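Side-chain contacts in aromatic amino acid beta-eliminating lyase/threonine aldolase (Exiguobacterium sibiricum, PDB 3LWS), which belongs to the fold-type I family of pyridoxal phosphate-dependent enzymes and carries its cofactor as a covalently modified side chain: residues A[151-155]-A[156-160]; A[338-341]-A[342-346]. All blocks are in the same frame, centred on the assembly; numbering follows the deposited sequence. Where two conformers were deposited one is given.

Interaction 1. Residues A[151-155]-A[156-160]; sequences VAPAF and SELET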
ATOM      1  N   VAL A 151      25.597  -0.446  13.630  1.00 21.29           N
ATOM      2  CA  VAL A 151      26.162  -0.460  14.968  0.50 20.03           C
ATOM      3  C   VAL A 151      24.984  -0.435  15.954  1.00 21.89           C
ATOM      4  O   VAL A 151      23.960   0.183  15.652  1.00 23.15           O
ATOM      5  CB  VAL A 151      27.040   0.793  15.109  0.50 22.26           C
ATOM      6  CG1 VAL A 151      27.541   0.989  16.538  0.50 11.09           C
ATOM      7  CG2 VAL A 151      28.191   0.726  14.081  0.50 24.76           C
ATOM      8  N   ALA A 152      25.110  -1.081  17.105  1.00 21.55           N
ATOM      9  CA  ALA A 152      23.991  -1.116  18.064  1.00 22.03           C
ATOM     10  C   ALA A 152      24.516  -1.152  19.470  1.00 22.14           C
ATOM     11  O   ALA A 152      25.642  -1.578  19.698  1.00 21.90           O
ATOM     12  CB  ALA A 152      23.098  -2.308  17.810  1.00 21.21           C
ATOM     13  N   PRO A 153      23.724  -0.656  20.420  1.00 22.93           N
ATOM     14  CA  PRO A 153      24.216  -0.679  21.788  1.00 24.22           C
ATOM     15  C   PRO A 153      24.116  -2.106  22.367  1.00 23.21           C
ATOM     16  O   PRO A 153      23.427  -2.940  21.798  1.00 24.27           O
ATOM     17  CB  PRO A 153      23.320   0.325  22.510  1.00 23.92           C
ATOM     18  CG  PRO A 153      22.175   0.602  21.613  1.00 27.00           C
ATOM     19  CD  PRO A 153      22.488   0.120  20.254  1.00 24.09           C
ATOM     20  N   ALA A 154      24.848  -2.368  23.449  1.00 24.59           N
ATOM     21  CA  ALA A 154      24.788  -3.643  24.169  1.00 24.74           C
ATOM     22  C   ALA A 154      23.382  -3.841  24.727  1.00 24.65           C
ATOM     23  O   ALA A 154      22.668  -2.865  24.974  1.00 24.20           O
ATOM     24  CB  ALA A 154      25.805  -3.667  25.304  1.00 24.84           C
ATOM     25  N   PHE A 155      22.967  -5.089  24.916  1.00 23.56           N
ATOM     26  CA  PHE A 155      21.627  -5.361  25.461  1.00 23.70           C
ATOM     27  C   PHE A 155      21.379  -4.654  26.809  1.00 24.08           C
ATOM     28  O   PHE A 155      20.288  -4.174  27.063  1.00 23.03           O
ATOM     29  CB  PHE A 155      21.375  -6.856  25.610  1.00 22.35           C
ATOM     30  CG  PHE A 155      20.019  -7.184  26.198  1.00 24.19           C
ATOM     31  CD1 PHE A 155      18.878  -7.174  25.394  1.00 24.73           C
ATOM     32  CD2 PHE A 155      19.875  -7.455  27.549  1.00 27.02           C
ATOM     33  CE1 PHE A 155      17.599  -7.462  25.922  1.00 24.19           C
ATOM     34  CE2 PHE A 155      18.586  -7.755  28.085  1.00 28.22           C
ATOM     35  CZ  PHE A 155      17.462  -7.734  27.261  1.00 28.42           C
ATOM     36  N   SER A 156      22.388  -4.609  27.668  1.00 25.12           N
ATOM     37  CA  SER A 156      22.235  -3.972  28.991  0.50 25.19           C
ATOM     38  C   SER A 156      22.031  -2.462  28.848  1.00 26.14           C
ATOM     39  O   SER A 156      21.313  -1.864  29.642  1.00 24.20           O
ATOM     40  CB  SER A 156      23.435  -4.244  29.894  0.50 23.71           C
ATOM     41  OG  SER A 156      24.514  -3.377  29.590  0.50 27.50           O
ATOM     42  N   GLU A 157      22.672  -1.859  27.832  1.00 26.94           N
ATOM     43  CA  GLU A 157      22.426  -0.438  27.541  1.00 25.73           C
ATOM     44  C   GLU A 157      20.960  -0.216  27.163  1.00 25.26           C
ATOM     45  O   GLU A 157      20.355   0.716  27.640  1.00 27.67           O
ATOM     46  CB  GLU A 157      23.327   0.152  26.464  1.00 26.18           C
ATOM     47  CG  GLU A 157      23.082   1.668  26.413  1.00 25.96           C
ATOM     48  CD  GLU A 157      23.936   2.412  25.457  1.00 27.81           C
ATOM     49  OE1 GLU A 157      24.933   1.848  24.967  1.00 36.78           O
ATOM     50  OE2 GLU A 157      23.579   3.580  25.195  1.00 22.48           O
ATOM     51  N   LEU A 158      20.383  -1.099  26.361  1.00 25.02           N
ATOM     52  CA  LEU A 158      18.981  -0.990  26.001  1.00 23.39           C
ATOM     53  C   LEU A 158      18.100  -1.145  27.231  1.00 24.67           C
ATOM     54  O   LEU A 158      17.088  -0.484  27.321  1.00 24.03           O
ATOM     55  CB  LEU A 158      18.582  -2.006  24.943  1.00 22.40           C
ATOM     56  CG  LEU A 158      19.321  -1.981  23.610  1.00 21.22           C
ATOM     57  CD1 LEU A 158      18.818  -3.122  22.769  1.00 19.74           C
ATOM     58  CD2 LEU A 158      19.158  -0.685  22.870  1.00 23.20           C
ATOM     59  N   GLU A 159      18.502  -1.989  28.179  1.00 24.28           N
ATOM     60  CA  GLU A 159      17.712  -2.190  29.385  1.00 25.38           C
ATOM     61  C   GLU A 159      17.658  -0.912  30.221  1.00 23.52           C
ATOM     62  O   GLU A 159      16.605  -0.535  30.732  1.00 24.59           O
ATOM     63  CB  GLU A 159      18.280  -3.327  30.228  1.00 25.54           C
ATOM     64  CG  GLU A 159      18.048  -4.702  29.670  1.00 27.50           C
ATOM     65  CD  GLU A 159      18.580  -5.762  30.625  1.00 29.44           C
ATOM     66  OE1 GLU A 159      19.790  -5.778  30.909  1.00 35.41           O
ATOM     67  OE2 GLU A 159      17.779  -6.574  31.090  1.00 31.11           O
ATOM     68  N   THR A 160      18.802  -0.256  30.325  1.00 23.06           N
ATOM     69  CA  THR A 160      18.926   1.004  31.024  1.00 25.07           C
ATOM     70  C   THR A 160      18.108   2.116  30.386  1.00 23.76           C
ATOM     71  O   THR A 160      17.473   2.896  31.095  1.00 20.78           O
ATOM     72  CB  THR A 160      20.414   1.410  31.110  1.00 25.84           C
ATOM     73  OG1 THR A 160      21.088   0.469  31.947  1.00 26.40           O
ATOM     74  CG2 THR A 160      20.602   2.823  31.660  1.00 25.65           C
TER
HETATM   75  O   HOH W   1      26.035  -0.197  24.253  1.00 29.91           O
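A hydrophobic staple closes the start of helix 155-167, the helix of the beta-alpha-beta crossover between the parallel strands 138-142 and 171-176 in the large mixed sheet. Ala154 is the N-cap, so Pro153 just before it and Leu158 in the first turn hold the two staple positions. Their side chains cross at about a right angle, with Pro153 CG 3.5 Å from Leu158 CD2. Tyr186 of helix 179-186 packs on Leu158 and bonds the carbonyl of Pro153, tying this helix start to its neighbour.

Ala154 has no polar side chain to accept the first-turn N-H groups; Glu157, at N3, turns instead toward the N-cap amide. Its CG lies anti to the backbone N (chi1 -172°) and the rest of the chain is extended, which carries the carboxylate back past the proline, OE1 lying 3.3 Å from Pro153 CB. A water lies between this carboxylate and the N-cap amide, where a capping box would bond directly. It accepts from Ala154 N at 2.6 Å; its link to Glu157 OE1 is so short that the exact water position is doubtful. The first helical hydrogen bonds run from Leu158 N to Ala154 O at 3.2 Å and from Glu159 N to Phe155 O at 3.0 Å.

One turn links Phe155 to Glu159. The ring, which also has a cation-pi partner in Lys188, meets the carboxylate obliquely, their planes 40° apart. Phe155 CE2 lies 3.2 Å from Glu159 CD, closer than normal packing, so the exact placement of the carboxylate is uncertain.

Interaction 2. Residues A[338-341]-A[342-346]; sequences GELD and QQTRD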
ATOM      1  N   GLY A 338      25.655 -17.763   0.252  1.00 23.71           N
ATOM      2  CA  GLY A 338      25.717 -19.214   0.493  1.00 25.90           C
ATOM      3  C   GLY A 338      25.598 -20.074  -0.754  1.00 25.69           C
ATOM      4  O   GLY A 338      25.813 -21.269  -0.697  1.00 26.84           O
ATOM      5  N   GLU A 339      25.242 -19.465  -1.884  1.00 27.44           N
ATOM      6  CA  GLU A 339      25.209 -20.173  -3.176  1.00 27.95           C
ATOM      7  C   GLU A 339      26.555 -20.059  -3.916  1.00 28.45           C
ATOM      8  O   GLU A 339      26.730 -20.612  -4.996  1.00 31.81           O
ATOM      9  CB  GLU A 339      24.018 -19.659  -4.011  1.00 28.36           C
ATOM     10  CG  GLU A 339      22.626 -20.107  -3.404  1.00 33.28           C
ATOM     11  CD  GLU A 339      21.409 -19.333  -3.910  1.00 42.40           C
ATOM     12  OE1 GLU A 339      21.488 -18.740  -5.011  1.00 50.08           O
ATOM     13  OE2 GLU A 339      20.352 -19.320  -3.202  1.00 48.65           O
ATOM     14  N   LEU A 340      27.506 -19.335  -3.350  1.00 29.02           N
ATOM     15  CA  LEU A 340      28.861 -19.275  -3.911  1.00 27.96           C
ATOM     16  C   LEU A 340      29.685 -20.384  -3.310  1.00 29.60           C
ATOM     17  O   LEU A 340      29.889 -20.414  -2.091  1.00 29.98           O
ATOM     18  CB  LEU A 340      29.533 -17.944  -3.596  1.00 28.00           C
ATOM     19  CG  LEU A 340      28.722 -16.688  -3.913  1.00 26.66           C
ATOM     20  CD1 LEU A 340      29.588 -15.482  -3.641  1.00 26.93           C
ATOM     21  CD2 LEU A 340      28.188 -16.697  -5.349  1.00 25.99           C
ATOM     22  N   ASP A 341      30.166 -21.302  -4.144  1.00 30.18           N
ATOM     23  CA  ASP A 341      30.997 -22.398  -3.639  1.00 29.63           C
ATOM     24  C   ASP A 341      32.377 -21.870  -3.278  1.00 29.71           C
ATOM     25  O   ASP A 341      32.709 -20.707  -3.552  1.00 28.85           O
ATOM     26  CB  ASP A 341      31.046 -23.603  -4.599  1.00 30.60           C
ATOM     27  CG  ASP A 341      31.659 -23.274  -5.936  1.00 30.20           C
ATOM     28  OD1 ASP A 341      32.810 -22.800  -5.974  1.00 30.20           O
ATOM     29  OD2 ASP A 341      30.990 -23.501  -6.956  1.00 31.92           O
ATOM     30  N   GLN A 342      33.176 -22.697  -2.616  1.00 29.93           N
ATOM     31  CA  GLN A 342      34.454 -22.221  -2.102  1.00 29.64           C
ATOM     32  C   GLN A 342      35.410 -21.748  -3.195  1.00 29.93           C
ATOM     33  O   GLN A 342      36.090 -20.708  -3.049  1.00 28.60           O
ATOM     34  CB  GLN A 342      35.125 -23.293  -1.239  1.00 31.08           C
ATOM     35  CG  GLN A 342      36.246 -22.751  -0.348  1.00 30.85           C
ATOM     36  CD  GLN A 342      35.793 -21.595   0.535  1.00 37.30           C
ATOM     37  OE1 GLN A 342      34.749 -21.667   1.184  1.00 40.94           O
ATOM     38  NE2 GLN A 342      36.586 -20.521   0.560  1.00 37.61           N
ATOM     39  N   GLN A 343      35.430 -22.482  -4.306  1.00 28.59           N
ATOM     40  CA  GLN A 343      36.311 -22.158  -5.422  0.50 29.49           C
ATOM     41  C   GLN A 343      35.842 -20.827  -6.063  1.00 27.77           C
ATOM     42  O   GLN A 343      36.664 -19.976  -6.406  1.00 26.33           O
ATOM     43  CB  GLN A 343      36.359 -23.321  -6.440  0.50 29.82           C
ATOM     44  CG  GLN A 343      36.564 -24.761  -5.805  0.50 32.45           C
ATOM     45  CD  GLN A 343      35.356 -25.280  -4.962  0.50 35.73           C
ATOM     46  OE1 GLN A 343      35.522 -25.741  -3.820  0.50 32.00           O
ATOM     47  NE2 GLN A 343      34.147 -25.180  -5.525  0.50 27.37           N
ATOM     48  N   THR A 344      34.523 -20.657  -6.195  1.00 28.21           N
ATOM     49  CA  THR A 344      33.953 -19.397  -6.686  1.00 26.82           C
ATOM     50  C   THR A 344      34.301 -18.223  -5.742  1.00 27.49           C
ATOM     51  O   THR A 344      34.628 -17.138  -6.220  1.00 28.61           O
ATOM     52  CB  THR A 344      32.447 -19.521  -6.941  1.00 26.83           C
ATOM     53  OG1 THR A 344      32.246 -20.525  -7.924  1.00 28.24           O
ATOM     54  CG2 THR A 344      31.817 -18.223  -7.467  1.00 25.42           C
ATOM     55  N   ARG A 345      34.285 -18.416  -4.423  1.00 27.83           N
ATOM     56  CA  ARG A 345      34.695 -17.324  -3.514  1.00 29.56           C
ATOM     57  C   ARG A 345      36.163 -17.058  -3.634  1.00 28.35           C
ATOM     58  O   ARG A 345      36.589 -15.905  -3.785  1.00 28.60           O
ATOM     59  CB  ARG A 345      34.374 -17.627  -2.059  1.00 32.12           C
ATOM     60  CG  ARG A 345      32.919 -17.702  -1.762  1.00 36.90           C
ATOM     61  CD  ARG A 345      32.677 -18.307  -0.394  1.00 38.74           C
ATOM     62  NE  ARG A 345      31.246 -18.444  -0.126  1.00 48.71           N
ATOM     63  CZ  ARG A 345      30.723 -19.108   0.907  1.00 50.14           C
ATOM     64  NH1 ARG A 345      31.507 -19.713   1.804  1.00 54.65           N
ATOM     65  NH2 ARG A 345      29.404 -19.167   1.045  1.00 46.96           N
ATOM     66  N   ASP A 346      36.952 -18.128  -3.587  1.00 29.48           N
ATOM     67  CA  ASP A 346      38.409 -18.013  -3.632  1.00 29.66           C
ATOM     68  C   ASP A 346      38.921 -17.343  -4.903  1.00 28.13           C
ATOM     69  O   ASP A 346      39.811 -16.496  -4.837  1.00 30.29           O
ATOM     70  CB  ASP A 346      39.072 -19.398  -3.484  1.00 29.73           C
ATOM     71  CG  ASP A 346      38.842 -20.029  -2.101  1.00 34.29           C
ATOM     72  OD1 ASP A 346      38.149 -19.426  -1.249  1.00 33.42           O
ATOM     73  OD2 ASP A 346      39.357 -21.148  -1.877  1.00 36.72           O
TER
HETATM   74  O   HOH W   2      29.553 -20.954  -6.810  1.00 30.56           O
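Arg345 lays the aliphatic start of its side chain beside Leu340 at the N-terminus of helix 342-355, its CG 3.9 Å from Leu340 CB. With Asp341 as N-cap, these two residues occupy the positions of a hydrophobic staple, the arginine serving with its methylene groups. The chain runs extended from CG to NE, bringing one face of the guanidinium over Leu340 O; NE is 3.1 Å from that oxygen, but the angle is too poor for a hydrogen bond. The polar end finds its partner one residue before the loop segment, where NH2 bonds Tyr337 O and the cation also meets the Tyr337 ring.

Asp341 does the capping. Its CG sits between backbone N and carbonyl carbon (chi1 62°), which folds the carboxylate over the first turn. OD1 accepts from Thr344 N at 2.8 Å in a nearly straight bond of 165°. Arg345 N makes the first i+4 helical bond, 2.9 Å to Asp341 O.

In one of its two conformers, Gln343 bends at chi2 and swings its amide across the carboxylate, the two planes 25° apart, though NE2 is poorly angled for a bond. One turn along the helix, Gln342 NE2 bonds Asp346 OD1 at 2.6 Å. A water sits beside the cap: it accepts from Asp341 N at 2.8 Å, gives a weak bond to Asp341 OD2, and lies 2.9 Å from Thr344 OG1.

How the interactions relate
Both interactions are surface contacts that begin a helix after a loop, and each includes one buried leucine, Leu158 or Leu340. They sit in different parts of the fold: interaction 1 beside the large mixed sheet, interaction 2 near the C-terminus on the helix that follows the small antiparallel sheet. Their centres are 35 Å apart and their nearest atoms about 22 Å apart, so they do not touch. The chemistry differs at the N-cap, where interaction 1 has an apolar staple and a carboxylate that approaches the N-cap amide through a water whose position is uncertain, while interaction 2 uses direct aspartate capping and an arginine in the staple position. In both, water reaches the N-cap amide.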